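Local coordinates for protein myosin-I heavy chain (Dictyostelium discoideum, PDB 5EJR) that is an actin-based myosin motor involved in early phagocytosis and adhesion, represented here by a MyTH4-FERM segment of its tail, at residues R215-S220 and T323-R328; V239-G244 and Q248-F253. All blocks are in the same frame, centred on the assembly; numbering follows the deposited sequence. Where two conformers were deposited one is given.

Contact 1: R215-S220 and T323-R328. With EDO (1,2-ethanediol), chain H.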
ATOM      1  N   ARG A 215     -11.090  -7.799  -0.367  1.00 23.10           N
ATOM      2  CA  ARG A 215     -11.559  -9.166  -0.184  1.00 23.05           C
ATOM      3  C   ARG A 215     -11.492  -9.603   1.267  1.00 26.23           C
ATOM      4  O   ARG A 215     -10.696  -9.067   2.053  1.00 25.66           O
ATOM      5  CB  ARG A 215     -10.776 -10.135  -1.066  1.00 25.60           C
ATOM      6  CG  ARG A 215     -10.833  -9.785  -2.547  1.00 37.17           C
ATOM      7  CD  ARG A 215     -10.499 -10.978  -3.403  1.00 43.36           C
ATOM      8  NE  ARG A 215      -9.859 -10.579  -4.655  1.00 51.32           N
ATOM      9  CZ  ARG A 215      -9.355 -11.431  -5.543  1.00 67.07           C
ATOM     10  NH1 ARG A 215      -9.427 -12.741  -5.335  1.00 53.95           N
ATOM     11  NH2 ARG A 215      -8.780 -10.979  -6.650  1.00 57.55           N
ATOM     12  N   PHE A 216     -12.340 -10.575   1.626  1.00 22.26           N
ATOM     13  CA  PHE A 216     -12.355 -11.197   2.945  1.00 21.66           C
ATOM     14  C   PHE A 216     -11.988 -12.650   2.711  1.00 29.57           C
ATOM     15  O   PHE A 216     -11.957 -13.089   1.567  1.00 30.05           O
ATOM     16  CB  PHE A 216     -13.723 -11.057   3.635  1.00 22.15           C
ATOM     17  CG  PHE A 216     -13.949  -9.680   4.206  1.00 22.57           C
ATOM     18  CD1 PHE A 216     -14.339  -8.622   3.386  1.00 25.18           C
ATOM     19  CD2 PHE A 216     -13.800  -9.439   5.569  1.00 21.71           C
ATOM     20  CE1 PHE A 216     -14.518  -7.331   3.916  1.00 25.80           C
ATOM     21  CE2 PHE A 216     -13.996  -8.154   6.097  1.00 23.84           C
ATOM     22  CZ  PHE A 216     -14.336  -7.108   5.264  1.00 22.63           C
ATOM     23  N   ILE A 217     -11.694 -13.386   3.781  1.00 29.16           N
ATOM     24  CA  ILE A 217     -11.279 -14.790   3.748  1.00 31.30           C
ATOM     25  C   ILE A 217     -12.323 -15.721   3.068  1.00 37.96           C
ATOM     26  O   ILE A 217     -11.940 -16.734   2.493  1.00 37.16           O
ATOM     27  CB  ILE A 217     -10.893 -15.251   5.195  1.00 34.51           C
ATOM     28  CG1 ILE A 217     -10.124 -16.601   5.209  1.00 35.29           C
ATOM     29  CG2 ILE A 217     -12.096 -15.272   6.135  1.00 35.13           C
ATOM     30  CD1 ILE A 217      -8.640 -16.487   4.917  1.00 38.93           C
ATOM     31  N   ASP A 218     -13.618 -15.361   3.114  1.00 37.95           N
ATOM     32  CA  ASP A 218     -14.682 -16.176   2.519  1.00 39.17           C
ATOM     33  C   ASP A 218     -14.798 -15.963   1.004  1.00 43.90           C
ATOM     34  O   ASP A 218     -15.644 -16.585   0.359  1.00 44.75           O
ATOM     35  CB  ASP A 218     -16.032 -15.967   3.254  1.00 40.77           C
ATOM     36  CG  ASP A 218     -16.688 -14.590   3.148  1.00 48.66           C
ATOM     37  OD1 ASP A 218     -16.049 -13.660   2.614  1.00 46.93           O
ATOM     38  OD2 ASP A 218     -17.823 -14.439   3.637  1.00 56.35           O
ATOM     39  N   GLN A 219     -13.918 -15.091   0.446  1.00 39.91           N
ATOM     40  CA  GLN A 219     -13.811 -14.701  -0.967  1.00 39.30           C
ATOM     41  C   GLN A 219     -14.859 -13.642  -1.352  1.00 39.85           C
ATOM     42  O   GLN A 219     -14.892 -13.197  -2.504  1.00 40.64           O
ATOM     43  CB  GLN A 219     -13.806 -15.913  -1.927  1.00 41.31           C
ATOM     44  CG  GLN A 219     -12.621 -16.847  -1.744  1.00 61.57           C
ATOM     45  CD  GLN A 219     -12.826 -18.143  -2.489  1.00 92.67           C
ATOM     46  OE1 GLN A 219     -13.313 -19.136  -1.933  1.00 90.87           O
ATOM     47  NE2 GLN A 219     -12.474 -18.164  -3.771  1.00 85.66           N
ATOM     48  N   SER A 220     -15.662 -13.183  -0.369  1.00 32.18           N
ATOM     49  CA  SER A 220     -16.628 -12.105  -0.577  1.00 30.99           C
ATOM     50  C   SER A 220     -15.835 -10.803  -0.592  1.00 34.99           C
ATOM     51  O   SER A 220     -14.688 -10.781  -0.150  1.00 33.89           O
ATOM     52  CB  SER A 220     -17.712 -12.105   0.502  1.00 32.34           C
ATOM     53  OG  SER A 220     -17.318 -11.423   1.682  1.00 39.93           O
ATOM     54  N   THR A 323     -12.856 -15.455  11.963  1.00 15.60           N
ATOM     55  CA  THR A 323     -11.726 -16.098  12.637  1.00 14.25           C
ATOM     56  C   THR A 323     -11.695 -17.578  12.336  1.00 16.66           C
ATOM     57  O   THR A 323     -10.630 -18.094  11.988  1.00 14.98           O
ATOM     58  CB  THR A 323     -11.756 -15.814  14.143  1.00 16.41           C
ATOM     59  OG1 THR A 323     -11.728 -14.399  14.313  1.00 15.76           O
ATOM     60  CG2 THR A 323     -10.560 -16.441  14.870  1.00 11.05           C
ATOM     61  N   TYR A 324     -12.840 -18.267  12.528  1.00 14.70           N
ATOM     62  CA  TYR A 324     -12.933 -19.700  12.281  1.00 14.65           C
ATOM     63  C   TYR A 324     -12.526 -19.982  10.817  1.00 17.58           C
ATOM     64  O   TYR A 324     -11.682 -20.837  10.581  1.00 14.60           O
ATOM     65  CB  TYR A 324     -14.360 -20.232  12.593  1.00 14.87           C
ATOM     66  CG  TYR A 324     -14.604 -21.575  11.933  1.00 15.47           C
ATOM     67  CD1 TYR A 324     -13.906 -22.712  12.337  1.00 14.51           C
ATOM     68  CD2 TYR A 324     -15.473 -21.691  10.852  1.00 17.28           C
ATOM     69  CE1 TYR A 324     -14.094 -23.935  11.706  1.00 15.23           C
ATOM     70  CE2 TYR A 324     -15.637 -22.904  10.186  1.00 17.81           C
ATOM     71  CZ  TYR A 324     -14.922 -24.012  10.598  1.00 22.25           C
ATOM     72  OH  TYR A 324     -15.124 -25.204   9.967  1.00 19.88           O
ATOM     73  N   CYS A 325     -13.140 -19.252   9.870  0.50 18.20           N
ATOM     74  CA  CYS A 325     -12.900 -19.308   8.429  0.50 20.53           C
ATOM     75  C   CYS A 325     -11.398 -19.136   8.106  0.50 20.74           C
ATOM     76  O   CYS A 325     -10.867 -19.884   7.292  0.50 18.65           O
ATOM     77  CB  CYS A 325     -13.762 -18.265   7.721  0.50 23.21           C
ATOM     78  SG  CYS A 325     -13.632 -18.271   5.914  0.50 29.12           S
ATOM     79  N   GLN A 326     -10.707 -18.200   8.791  1.00 15.80           N
ATOM     80  CA  GLN A 326      -9.271 -17.920   8.574  1.00 15.07           C
ATOM     81  C   GLN A 326      -8.394 -19.073   9.069  1.00 17.72           C
ATOM     82  O   GLN A 326      -7.482 -19.468   8.356  1.00 15.11           O
ATOM     83  CB  GLN A 326      -8.851 -16.595   9.239  1.00 15.48           C
ATOM     84  CG  GLN A 326      -7.388 -16.253   9.027  1.00 21.78           C
ATOM     85  CD  GLN A 326      -7.090 -14.883   9.562  1.00 26.22           C
ATOM     86  OE1 GLN A 326      -7.795 -13.926   9.284  1.00 14.66           O
ATOM     87  NE2 GLN A 326      -6.064 -14.772  10.366  1.00 15.45           N
ATOM     88  N   ILE A 327      -8.683 -19.617  10.253  1.00 14.04           N
ATOM     89  CA  ILE A 327      -7.877 -20.716  10.815  1.00 13.20           C
ATOM     90  C   ILE A 327      -8.108 -21.993   9.984  1.00 15.75           C
ATOM     91  O   ILE A 327      -7.165 -22.744   9.753  1.00 14.43           O
ATOM     92  CB  ILE A 327      -8.220 -20.917  12.311  1.00 15.14           C
ATOM     93  CG1 ILE A 327      -7.851 -19.618  13.104  1.00 15.16           C
ATOM     94  CG2 ILE A 327      -7.468 -22.147  12.888  1.00 15.10           C
ATOM     95  CD1 ILE A 327      -8.653 -19.482  14.415  1.00 11.56           C
ATOM     96  N   ARG A 328      -9.360 -22.225   9.557  1.00 13.17           N
ATOM     97  CA  ARG A 328      -9.724 -23.387   8.734  1.00 13.89           C
ATOM     98  C   ARG A 328      -8.971 -23.324   7.403  1.00 16.48           C
ATOM     99  O   ARG A 328      -8.441 -24.336   6.969  1.00 15.81           O
ATOM    100  CB  ARG A 328     -11.239 -23.461   8.464  1.00 13.62           C
ATOM    101  CG  ARG A 328     -11.661 -24.893   8.042  1.00 17.27           C
ATOM    102  CD  ARG A 328     -13.015 -24.862   7.346  1.00 22.43           C
ATOM    103  NE  ARG A 328     -13.559 -26.204   7.094  1.00 19.11           N
ATOM    104  CZ  ARG A 328     -13.316 -26.917   5.989  1.00 28.43           C
ATOM    105  NH1 ARG A 328     -12.507 -26.446   5.050  1.00 14.60           N
ATOM    106  NH2 ARG A 328     -13.875 -28.114   5.826  1.00 15.27           N
TER
HETATM  107  C1  EDO H2407      -3.648 -18.049  13.675  1.00 29.55           C
HETATM  108  O1  EDO H2407      -2.333 -17.653  13.351  1.00 29.58           O
HETATM  109  C2  EDO H2407      -4.802 -17.304  12.934  1.00 28.11           C
HETATM  110  O2  EDO H2407      -4.510 -16.853  11.624  1.00 26.62           O
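Asp218 OD1 is gripped twice from Ser220 at a hairpin tip whose next-door residue, Ile217, rests on helix 317-332. The hydroxyl Ser220 OG donates to Asp218 OD1 over 2.7 Å, arriving on the syn side and close to the carboxylate plane. The backbone Ser220 N donates to the same Asp218 OD1 over 3.0 Å, from well above that plane (51°). This second bond closes an Asx turn. Together the two bonds should restrict rotation of the carboxylate.

No hydrogen bond joins the two segments. The contact is mainly apolar and is carried by Ile217. Its CG1 is anti to the backbone N (chi1 -166°), which puts that branch against the backbone of Gln326. There Ile217 CG1 lies 3.7 Å from Gln326 CA, and Ile217 CD1 is 4.0 Å from the same CA. The other branch, Ile217 CG2, meets the Cys325 side chain and is 3.8 Å from Cys325 CB. Cys325 was modelled in two conformers, so the position of its sulfur, which also lies near Asp218 N, is less certain.

Gln326 stretches out from the helix with an extended chain. Its amide is held at both ends. Gln326 OE1 accepts from the backbone N of Arg296, and Gln326 NE2 donates to O2 of a 1,2-ethanediol at 2.9 Å. That diol, probably from the crystallisation liquor, also bonds Glu330 and Gly421 N.

Phe216 to Gln219 form a type I turn, closed by Gln219 N to Phe216 O at 3.0 Å. Gln219 has positive phi, and Phe216 N bonds to Ser220 O beyond it, so the type I turn ends in a G1 bulge. Here this bulged hairpin, joining strands 211-215 and 221-225 of the ubiquitin-like FERM lobe, packs on a helix of the FERM central lobe.

Contact 2: V239-G244 and Q248-F253. With EDO (1,2-ethanediol), chain G.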
ATOM      1  N   VAL A 239     -14.153  -1.086   5.803  1.00 22.30           N
ATOM      2  CA  VAL A 239     -14.633  -2.385   5.289  1.00 22.24           C
ATOM      3  C   VAL A 239     -15.102  -3.305   6.401  1.00 25.37           C
ATOM      4  O   VAL A 239     -16.019  -4.083   6.186  1.00 26.23           O
ATOM      5  CB  VAL A 239     -13.726  -3.159   4.314  1.00 26.04           C
ATOM      6  CG1 VAL A 239     -13.735  -2.547   2.933  1.00 26.14           C
ATOM      7  CG2 VAL A 239     -12.310  -3.375   4.867  1.00 25.64           C
ATOM      8  N   CYS A 240     -14.442  -3.248   7.568  1.00 22.53           N
ATOM      9  CA  CYS A 240     -14.806  -4.089   8.704  1.00 21.14           C
ATOM     10  C   CYS A 240     -16.169  -3.710   9.257  1.00 24.13           C
ATOM     11  O   CYS A 240     -16.945  -4.603   9.563  1.00 24.06           O
ATOM     12  CB  CYS A 240     -13.710  -4.098   9.764  1.00 20.31           C
ATOM     13  SG  CYS A 240     -12.257  -5.072   9.273  1.00 24.05           S
ATOM     14  N   ARG A 241     -16.482  -2.390   9.313  1.00 23.75           N
ATOM     15  CA  ARG A 241     -17.793  -1.862   9.711  1.00 25.51           C
ATOM     16  C   ARG A 241     -18.871  -2.304   8.705  1.00 32.05           C
ATOM     17  O   ARG A 241     -19.943  -2.734   9.125  1.00 32.16           O
ATOM     18  CB  ARG A 241     -17.775  -0.336   9.806  1.00 26.87           C
ATOM     19  CG  ARG A 241     -17.432   0.192  11.181  1.00 40.71           C
ATOM     20  CD  ARG A 241     -17.111   1.680  11.162  1.00 51.41           C
ATOM     21  NE  ARG A 241     -16.483   2.123  12.414  1.00 67.55           N
ATOM     22  CZ  ARG A 241     -15.199   1.950  12.726  1.00 80.41           C
ATOM     23  NH1 ARG A 241     -14.384   1.324  11.892  1.00 68.74           N
ATOM     24  NH2 ARG A 241     -14.729   2.384  13.887  1.00 65.31           N
ATOM     25  N   GLN A 242     -18.566  -2.240   7.394  1.00 29.46           N
ATOM     26  CA  GLN A 242     -19.467  -2.687   6.320  1.00 29.74           C
ATOM     27  C   GLN A 242     -19.784  -4.183   6.446  1.00 31.12           C
ATOM     28  O   GLN A 242     -20.929  -4.593   6.277  1.00 29.67           O
ATOM     29  CB  GLN A 242     -18.835  -2.422   4.948  1.00 31.35           C
ATOM     30  CG  GLN A 242     -19.021  -0.998   4.462  1.00 40.97           C
ATOM     31  CD  GLN A 242     -18.459  -0.825   3.079  1.00 54.43           C
ATOM     32  OE1 GLN A 242     -19.026  -1.294   2.080  1.00 54.77           O
ATOM     33  NE2 GLN A 242     -17.326  -0.157   2.993  1.00 33.61           N
ATOM     34  N   TYR A 243     -18.765  -4.997   6.742  1.00 27.47           N
ATOM     35  CA  TYR A 243     -18.942  -6.438   6.924  1.00 26.12           C
ATOM     36  C   TYR A 243     -19.796  -6.782   8.148  1.00 30.25           C
ATOM     37  O   TYR A 243     -20.432  -7.828   8.171  1.00 30.43           O
ATOM     38  CB  TYR A 243     -17.575  -7.126   7.002  1.00 26.00           C
ATOM     39  CG  TYR A 243     -17.637  -8.598   6.676  1.00 26.84           C
ATOM     40  CD1 TYR A 243     -17.586  -9.043   5.359  1.00 28.20           C
ATOM     41  CD2 TYR A 243     -17.728  -9.553   7.684  1.00 28.07           C
ATOM     42  CE1 TYR A 243     -17.646 -10.397   5.052  1.00 28.77           C
ATOM     43  CE2 TYR A 243     -17.819 -10.911   7.388  1.00 28.87           C
ATOM     44  CZ  TYR A 243     -17.762 -11.330   6.068  1.00 32.10           C
ATOM     45  OH  TYR A 243     -17.769 -12.668   5.765  1.00 33.54           O
ATOM     46  N   GLY A 244     -19.819  -5.896   9.141  1.00 25.39           N
ATOM     47  CA  GLY A 244     -20.594  -6.097  10.354  1.00 23.61           C
ATOM     48  C   GLY A 244     -19.767  -6.455  11.579  1.00 25.59           C
ATOM     49  O   GLY A 244     -20.342  -6.874  12.582  1.00 26.48           O
ATOM     50  N   GLN A 248     -15.518  -2.872  18.850  1.00 24.04           N
ATOM     51  CA  GLN A 248     -14.406  -3.329  19.686  1.00 24.31           C
ATOM     52  C   GLN A 248     -13.477  -4.348  19.021  1.00 25.87           C
ATOM     53  O   GLN A 248     -12.321  -4.459  19.432  1.00 24.98           O
ATOM     54  CB  GLN A 248     -14.927  -3.866  21.026  1.00 26.36           C
ATOM     55  CG  GLN A 248     -15.429  -2.760  21.967  1.00 56.57           C
ATOM     56  CD  GLN A 248     -14.349  -1.782  22.388  1.00 81.29           C
ATOM     57  OE1 GLN A 248     -13.503  -2.078  23.238  1.00 75.31           O
ATOM     58  NE2 GLN A 248     -14.364  -0.589  21.804  1.00 76.07           N
ATOM     59  N   SER A 249     -13.963  -5.068  17.994  1.00 19.98           N
ATOM     60  CA  SER A 249     -13.161  -6.101  17.321  1.00 19.13           C
ATOM     61  C   SER A 249     -12.351  -5.589  16.148  1.00 19.44           C
ATOM     62  O   SER A 249     -11.404  -6.251  15.719  1.00 17.10           O
ATOM     63  CB  SER A 249     -14.065  -7.229  16.832  1.00 20.68           C
ATOM     64  OG  SER A 249     -14.715  -7.870  17.915  1.00 24.26           O
ATOM     65  N   ILE A 250     -12.733  -4.435  15.605  1.00 16.01           N
ATOM     66  CA  ILE A 250     -12.131  -3.859  14.404  1.00 17.15           C
ATOM     67  C   ILE A 250     -10.611  -3.690  14.531  1.00 22.28           C
ATOM     68  O   ILE A 250      -9.882  -3.984  13.571  1.00 23.99           O
ATOM     69  CB  ILE A 250     -12.888  -2.552  14.005  1.00 20.86           C
ATOM     70  CG1 ILE A 250     -14.218  -2.961  13.318  1.00 22.18           C
ATOM     71  CG2 ILE A 250     -12.044  -1.683  13.059  1.00 21.19           C
ATOM     72  CD1 ILE A 250     -15.216  -1.896  13.071  1.00 27.45           C
ATOM     73  N   LYS A 251     -10.131  -3.335  15.726  1.00 18.77           N
ATOM     74  CA  LYS A 251      -8.694  -3.174  15.959  1.00 18.73           C
ATOM     75  C   LYS A 251      -7.893  -4.465  15.800  1.00 19.21           C
ATOM     76  O   LYS A 251      -6.689  -4.387  15.723  1.00 21.48           O
ATOM     77  CB  LYS A 251      -8.399  -2.555  17.343  1.00 20.68           C
ATOM     78  CG  LYS A 251      -8.765  -3.453  18.530  1.00 24.79           C
ATOM     79  CD  LYS A 251      -8.466  -2.786  19.892  1.00 36.71           C
ATOM     80  CE  LYS A 251      -9.318  -1.569  20.206  1.00 41.71           C
ATOM     81  NZ  LYS A 251     -10.728  -1.909  20.511  1.00 45.38           N
ATOM     82  N   MET A 252      -8.544  -5.630  15.822  1.00 13.81           N
ATOM     83  CA  MET A 252      -7.872  -6.927  15.753  1.00 12.77           C
ATOM     84  C   MET A 252      -7.586  -7.278  14.324  1.00 16.25           C
ATOM     85  O   MET A 252      -6.898  -8.262  14.068  1.00 13.68           O
ATOM     86  CB  MET A 252      -8.756  -8.062  16.371  1.00 14.55           C
ATOM     87  CG  MET A 252      -9.233  -7.798  17.799  1.00 17.85           C
ATOM     88  SD  MET A 252      -7.829  -7.444  18.870  1.00 20.26           S
ATOM     89  CE  MET A 252      -8.700  -6.844  20.363  1.00 17.34           C
ATOM     90  N   PHE A 253      -8.172  -6.527  13.387  1.00 13.18           N
ATOM     91  CA  PHE A 253      -8.069  -6.797  11.975  1.00 13.48           C
ATOM     92  C   PHE A 253      -7.064  -5.913  11.276  1.00 18.76           C
ATOM     93  O   PHE A 253      -6.757  -4.808  11.732  1.00 17.53           O
ATOM     94  CB  PHE A 253      -9.474  -6.701  11.321  1.00 15.49           C
ATOM     95  CG  PHE A 253     -10.380  -7.864  11.651  1.00 15.49           C
ATOM     96  CD1 PHE A 253     -11.114  -7.885  12.834  1.00 16.44           C
ATOM     97  CD2 PHE A 253     -10.464  -8.964  10.802  1.00 16.09           C
ATOM     98  CE1 PHE A 253     -11.907  -8.989  13.163  1.00 14.63           C
ATOM     99  CE2 PHE A 253     -11.232 -10.076  11.151  1.00 17.47           C
ATOM    100  CZ  PHE A 253     -11.966 -10.069  12.324  1.00 14.40           C
TER
HETATM  101  C1  EDO G2406     -12.635  -8.794  20.340  1.00 63.33           C
HETATM  102  O1  EDO G2406     -11.595  -8.516  21.255  1.00 63.45           O
HETATM  103  C2  EDO G2406     -12.422 -10.182  19.694  1.00 63.45           C
HETATM  104  O2  EDO G2406     -13.614 -10.573  19.018  1.00 62.67           O
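Cys240 and Ile250 meet where helix 232-243 of the ubiquitin-like FERM lobe ends in a Schellman motif and the chain folds back beside it. Gly244, with positive phi, is the C-prime residue of that motif. Its weak bond to Arg241 O and the bond from Ile245 N to Cys240 O turn the chain out of the helix.

Ile250 fills the angle between Cys240 and Arg241. Its CG1 lies anti to its own carbonyl carbon (chi1 -77°) and touches Cys240 CB at 3.8 Å. The chain then runs on extended (chi2 169°), so CD1 reaches the arginine. Ile250 CD1 is 3.6 Å from Arg241 CG. It also sits over one face of the Arg241 guanidinium, toward the rim, 3.5 Å from Arg241 NH1. The two side chains cross at about a right angle. Arg241 is extended from CG to NE, and its NH1 is tied back to Asp237 O.

With an alanine here in place of Ile250, a gap would probably open beside Cys240 CB and the Arg241 guanidinium would lose the methyl that lies over that face.

Cys240 turns its sulfur to Phe253. Cys240 SG touches Phe253 CB at 3.8 Å and lies 4.9 Å from the centroid of the Phe253 ring. This is an oblique sulfur-aromatic contact, 40° off the ring normal. Val294 of strand 290-296 packs on both residues. The carbonyl oxygen Ser249 O meets the Phe253 ring at its edge, in the ring plane.

The centres of contacts 1 and 2 are about 13 Å apart, and contact 2 is nested within the chain loop that contact 1 closes. Tyr243 joins them directly. Its hydroxyl OH is hydrogen-bonded to Asp218 OD2 at 2.8 Å, and its ring stacks with that of Phe216. Phe216 CZ also lies 3.7 Å from Tyr243 CB. Helix 317-332 is common ground: contact 1 uses Cys325 and Gln326, while Tyr243 packs on Leu322, and Ser249 and Phe253 on Cys319. The hairpin, helix 232-243 and, through Ser249, the loop after it thus meet the same helix of the FERM central lobe. The 1,2-ethanediol molecules bound at Gln326 and at Ser249 probably come from the crystallisation liquor.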